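Local coordinates for protein class I SAM-dependent methyltransferase (PDB 3CVO) that is of uncharacterised activity but, as a class I methyltransferase-like protein with a Rossmann fold, probably transfers methyl groups from S-adenosylmethionine, at residues A[42-47]-A[65-70]; A[56-59]-A[63-66]. All blocks are in the same frame, centred on the assembly; numbering follows the deposited sequence.

Interaction 1: A[42-47]-A[65-70]. With SO4 (sulfate ion), chain E; EDO (1,2-ethanediol), chain I.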
# COMPACT_ATOMS: atom_id res chain seq x y z
N SER A 42 -21.29 -14.09 14.56
CA SER A 42 -20.28 -15.11 14.24
C SER A 42 -19.37 -15.30 15.44
O SER A 42 -18.91 -16.40 15.78
CB SER A 42 -19.45 -14.70 13.02
OG SER A 42 -18.91 -13.38 13.16
N THR A 43 -19.16 -14.19 16.12
CA THR A 43 -18.26 -14.12 17.25
C THR A 43 -18.83 -14.92 18.40
O THR A 43 -18.10 -15.60 19.11
CB THR A 43 -18.08 -12.66 17.73
OG1 THR A 43 -17.79 -11.80 16.60
CG2 THR A 43 -16.96 -12.59 18.76
N VAL A 44 -20.16 -14.85 18.56
CA VAL A 44 -20.88 -15.63 19.59
C VAL A 44 -20.77 -17.11 19.26
O VAL A 44 -20.53 -17.94 20.13
CB VAL A 44 -22.37 -15.20 19.72
CG1 VAL A 44 -23.16 -16.13 20.68
CG2 VAL A 44 -22.46 -13.74 20.18
N VAL A 45 -20.92 -17.44 17.99
CA VAL A 45 -20.73 -18.81 17.53
C VAL A 45 -19.35 -19.36 17.94
O VAL A 45 -19.24 -20.50 18.40
CB VAL A 45 -20.91 -19.00 16.01
CG1 VAL A 45 -20.49 -20.42 15.61
CG2 VAL A 45 -22.35 -18.73 15.59
N ALA A 46 -18.34 -18.51 17.84
CA ALA A 46 -16.97 -18.92 18.16
C ALA A 46 -16.77 -19.04 19.68
O ALA A 46 -16.16 -19.99 20.19
CB ALA A 46 -15.96 -17.92 17.59
N ALA A 47 -17.34 -18.07 20.38
CA ALA A 47 -17.25 -17.96 21.83
C ALA A 47 -17.81 -19.17 22.55
O ALA A 47 -17.38 -19.51 23.64
CB ALA A 47 -17.97 -16.69 22.32
N ARG A 65 -18.10 -2.01 22.08
CA ARG A 65 -18.37 -1.87 23.52
C ARG A 65 -19.54 -2.78 23.91
O ARG A 65 -19.50 -3.50 24.92
CB ARG A 65 -18.70 -0.43 23.86
CG ARG A 65 -18.77 -0.15 25.33
CD ARG A 65 -19.25 1.27 25.54
NE ARG A 65 -18.24 2.23 25.09
CZ ARG A 65 -18.42 3.14 24.13
NH1 ARG A 65 -19.58 3.25 23.50
NH2 ARG A 65 -17.42 3.96 23.81
N MSE A 66 -20.54 -2.81 23.06
CA MSE A 66 -21.66 -3.76 23.27
C MSE A 66 -21.23 -5.23 23.24
O MSE A 66 -21.68 -6.01 24.06
CB MSE A 66 -22.79 -3.53 22.27
CG MSE A 66 -23.56 -2.29 22.60
SE MSE A 66 -24.97 -1.86 21.30
CE MSE A 66 -26.10 -3.42 21.61
N MSE A 67 -20.38 -5.60 22.29
CA MSE A 67 -19.91 -6.99 22.16
C MSE A 67 -19.12 -7.38 23.41
O MSE A 67 -19.25 -8.49 23.94
CB MSE A 67 -19.05 -7.15 20.90
CG MSE A 67 -19.84 -7.04 19.61
SE MSE A 67 -21.18 -8.40 19.40
CE MSE A 67 -20.08 -10.01 19.71
N LYS A 68 -18.33 -6.43 23.91
CA LYS A 68 -17.53 -6.69 25.11
C LYS A 68 -18.43 -6.90 26.32
O LYS A 68 -18.24 -7.79 27.16
CB LYS A 68 -16.54 -5.55 25.35
CG LYS A 68 -15.38 -5.51 24.33
CD LYS A 68 -14.44 -4.38 24.63
CE LYS A 68 -13.31 -4.35 23.64
NZ LYS A 68 -12.54 -3.07 23.72
N ALA A 69 -19.43 -6.04 26.41
CA ALA A 69 -20.39 -6.13 27.48
C ALA A 69 -21.13 -7.46 27.42
O ALA A 69 -21.34 -8.14 28.42
CB ALA A 69 -21.38 -4.93 27.43
N TRP A 70 -21.52 -7.83 26.22
CA TRP A 70 -22.21 -9.09 26.03
C TRP A 70 -21.36 -10.26 26.55
O TRP A 70 -21.87 -11.15 27.23
CB TRP A 70 -22.57 -9.33 24.56
CG TRP A 70 -23.56 -10.40 24.47
CD1 TRP A 70 -24.91 -10.29 24.68
CD2 TRP A 70 -23.30 -11.77 24.25
NE1 TRP A 70 -25.51 -11.50 24.55
CE2 TRP A 70 -24.55 -12.44 24.30
CE3 TRP A 70 -22.15 -12.50 24.00
CZ2 TRP A 70 -24.66 -13.80 24.11
CZ3 TRP A 70 -22.26 -13.85 23.81
CH2 TRP A 70 -23.50 -14.50 23.85
S SO4 E . -19.01 6.01 20.92
O1 SO4 E . -18.58 7.35 21.35
O2 SO4 E . -19.48 6.04 19.53
O3 SO4 E . -20.10 5.57 21.79
O4 SO4 E . -17.89 5.10 21.05
C1 EDO I . -14.17 3.54 25.92
O1 EDO I . -14.95 3.12 24.81
C2 EDO I . -14.75 2.82 27.12
O2 EDO I . -15.39 1.65 26.61
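Segments 42-47 and 65-70, which meet through T43, V44, M67 and W70, are helical turns running nearly the same way, 26° between their N-to-C directions. Their axes stay 11.8 Å apart at closest approach, a wide spacing, bridged here largely by the long side chains of M67 and W70 meeting the shorter T43 and V44. They illustrate a general feature of the Rossmann fold: helices 41-47 and 61-73 follow successive parallel strands and lie on the same face of the sheet, and their side chains meet here. The longer reach comes from helix 61-73. M67, a selenomethionine, curls at its second and third torsions (-63° about CB-CG), and its terminal CE arrives beside T43, 3.9 Å from T43 CB. The hydroxyl of T43 is engaged separately, OG1 hydrogen-bonding E36 OE1 and the backbone N of G40. One turn after M67, W70 meets V44 at about a right angle. Both methyls of V44 approach the CZ3-CH2 end of the indole from one face: V44 CG2 sits over the six-membered ring of W70, 4.0 Å from its centroid and 27° off the normal, as a CH-pi contact, while V44 CG1, displaced outward beyond the ring, packs 3.6 Å from W70 CH2. P12 adds to the packing of both M67 and W70. On the outward side of helix 61-73, away from this apolar seam, R65 binds a sulfate and a 1,2-ethanediol, probably from the crystallisation liquor, with the edge of its guanidinium. R65 NH1 donates to sulfate O3 at 2.9 Å and R65 NE to 1,2-ethanediol O2 at 3.3 Å. R65 NH2 serves both molecules, donating to sulfate O4 at 3.0 Å and to 1,2-ethanediol O1 at 2.8 Å.

Interaction 2: A[56-59]-A[63-66]. With SO4 (sulfate ion), chain E; EDO (1,2-ethanediol), chain I.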
# COMPACT_ATOMS: atom_id res chain seq x y z
N SER A 56 -11.48 -10.44 16.83
CA SER A 56 -12.46 -9.81 15.95
C SER A 56 -12.17 -8.33 15.83
O SER A 56 -12.19 -7.58 16.80
CB SER A 56 -13.88 -10.02 16.50
OG SER A 56 -14.12 -11.40 16.79
N VAL A 57 -11.87 -7.93 14.61
CA VAL A 57 -11.54 -6.55 14.27
C VAL A 57 -12.83 -5.81 14.00
O VAL A 57 -13.69 -6.23 13.24
CB VAL A 57 -10.58 -6.50 12.99
CG1 VAL A 57 -10.37 -5.03 12.47
CG2 VAL A 57 -9.27 -7.25 13.27
N GLU A 58 -12.98 -4.68 14.65
CA GLU A 58 -14.25 -3.96 14.59
C GLU A 58 -14.05 -2.44 14.48
O GLU A 58 -13.35 -1.87 15.29
CB GLU A 58 -15.05 -4.29 15.87
CG GLU A 58 -16.41 -3.59 16.01
CD GLU A 58 -17.32 -3.84 14.80
OE1 GLU A 58 -17.59 -5.02 14.53
OE2 GLU A 58 -17.69 -2.86 14.12
N SER A 59 -14.73 -1.82 13.51
CA SER A 59 -14.59 -0.38 13.26
C SER A 59 -15.57 0.50 14.08
O SER A 59 -15.30 1.68 14.30
CB SER A 59 -14.78 -0.07 11.75
OG SER A 59 -16.01 -0.57 11.27
N TRP A 63 -20.45 -0.44 18.99
CA TRP A 63 -20.75 -1.85 18.82
C TRP A 63 -19.69 -2.73 19.47
O TRP A 63 -20.03 -3.70 20.14
CB TRP A 63 -20.93 -2.19 17.35
CG TRP A 63 -21.24 -3.59 17.07
CD1 TRP A 63 -20.45 -4.47 16.42
CD2 TRP A 63 -22.45 -4.30 17.38
NE1 TRP A 63 -21.07 -5.68 16.30
CE2 TRP A 63 -22.31 -5.60 16.88
CE3 TRP A 63 -23.64 -3.96 18.04
CZ2 TRP A 63 -23.29 -6.60 17.04
CZ3 TRP A 63 -24.62 -4.95 18.19
CH2 TRP A 63 -24.43 -6.25 17.69
N ALA A 64 -18.42 -2.37 19.36
CA ALA A 64 -17.38 -3.12 20.05
C ALA A 64 -17.65 -3.14 21.56
O ALA A 64 -17.50 -4.15 22.22
CB ALA A 64 -15.94 -2.57 19.75
N ARG A 65 -18.10 -2.01 22.08
CA ARG A 65 -18.37 -1.87 23.52
C ARG A 65 -19.54 -2.78 23.91
O ARG A 65 -19.50 -3.50 24.92
CB ARG A 65 -18.70 -0.43 23.86
CG ARG A 65 -18.77 -0.15 25.33
CD ARG A 65 -19.25 1.27 25.54
NE ARG A 65 -18.24 2.23 25.09
CZ ARG A 65 -18.42 3.14 24.13
NH1 ARG A 65 -19.58 3.25 23.50
NH2 ARG A 65 -17.42 3.96 23.81
N MSE A 66 -20.54 -2.81 23.06
CA MSE A 66 -21.66 -3.76 23.27
C MSE A 66 -21.23 -5.23 23.24
O MSE A 66 -21.68 -6.01 24.06
CB MSE A 66 -22.79 -3.53 22.27
CG MSE A 66 -23.56 -2.29 22.60
SE MSE A 66 -24.97 -1.86 21.30
CE MSE A 66 -26.10 -3.42 21.61
S SO4 E . -19.01 6.01 20.92
O1 SO4 E . -18.58 7.35 21.35
O2 SO4 E . -19.48 6.04 19.53
O3 SO4 E . -20.10 5.57 21.79
O4 SO4 E . -17.89 5.10 21.05
C1 EDO I . -14.17 3.54 25.92
O1 EDO I . -14.95 3.12 24.81
C2 EDO I . -14.75 2.82 27.12
O2 EDO I . -15.39 1.65 26.61
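E58 reaches from the end of strand 53-58 to A64 and W63 in the first turns of the following helix. Its CB leaves the strand toward that helix, and with CG set opposite the backbone N (chi1 178°) the chain extends across the short gap. E58 CG lies against the methyl of A64, 3.9 Å from A64 CB, at the level where the two backbones come nearest. A bend at the next torsion, 55°, then turns E58 CD aside to W63, where it stands in the plane of the indole at its edge, 3.6 Å from W63 CD1. This is the tight strand-to-helix return of a beta-alpha-beta unit, here strand 53-58, helix 61-73 and strand 81-86; in class I methyltransferases an acid at the end of this second strand commonly binds the cofactor ribose, a role that E58 may share. The indole presents its CD1 edge to the flat side of the E58 carboxylate, with the two planes 81° apart. E58 OE1 comes within 3.5 Å of W63 CD1, but its hydrogen bond is with S39 OG. W63 NE1 likewise bonds to S39, through the backbone O, which fixes the ring edge and the acid against the same loop. OE2, the other branch, takes the backbone N of D60.

Interactions 1 and 2 show how successive turns of one inward side of a helix in a Rossmann-type fold meet first a strand and then the neighbouring helix. Along the chain the order is helix 41-47, strand 53-58, helix 61-73, and both contacts end on that last helix, sharing R65 and M66. Their centres lie 9 Å apart: interaction 2 holds the beginning of the helix to its preceding strand, and interaction 1 holds the following turns to helix 41-47. They touch directly where T43 CG2 packs 3.6 Å from S56 OG, and E36 OE1 hydrogen-bonds both T43 and S56. Together they pack the region around the loop after strand 33-37, where class I methyltransferases usually receive their cofactor.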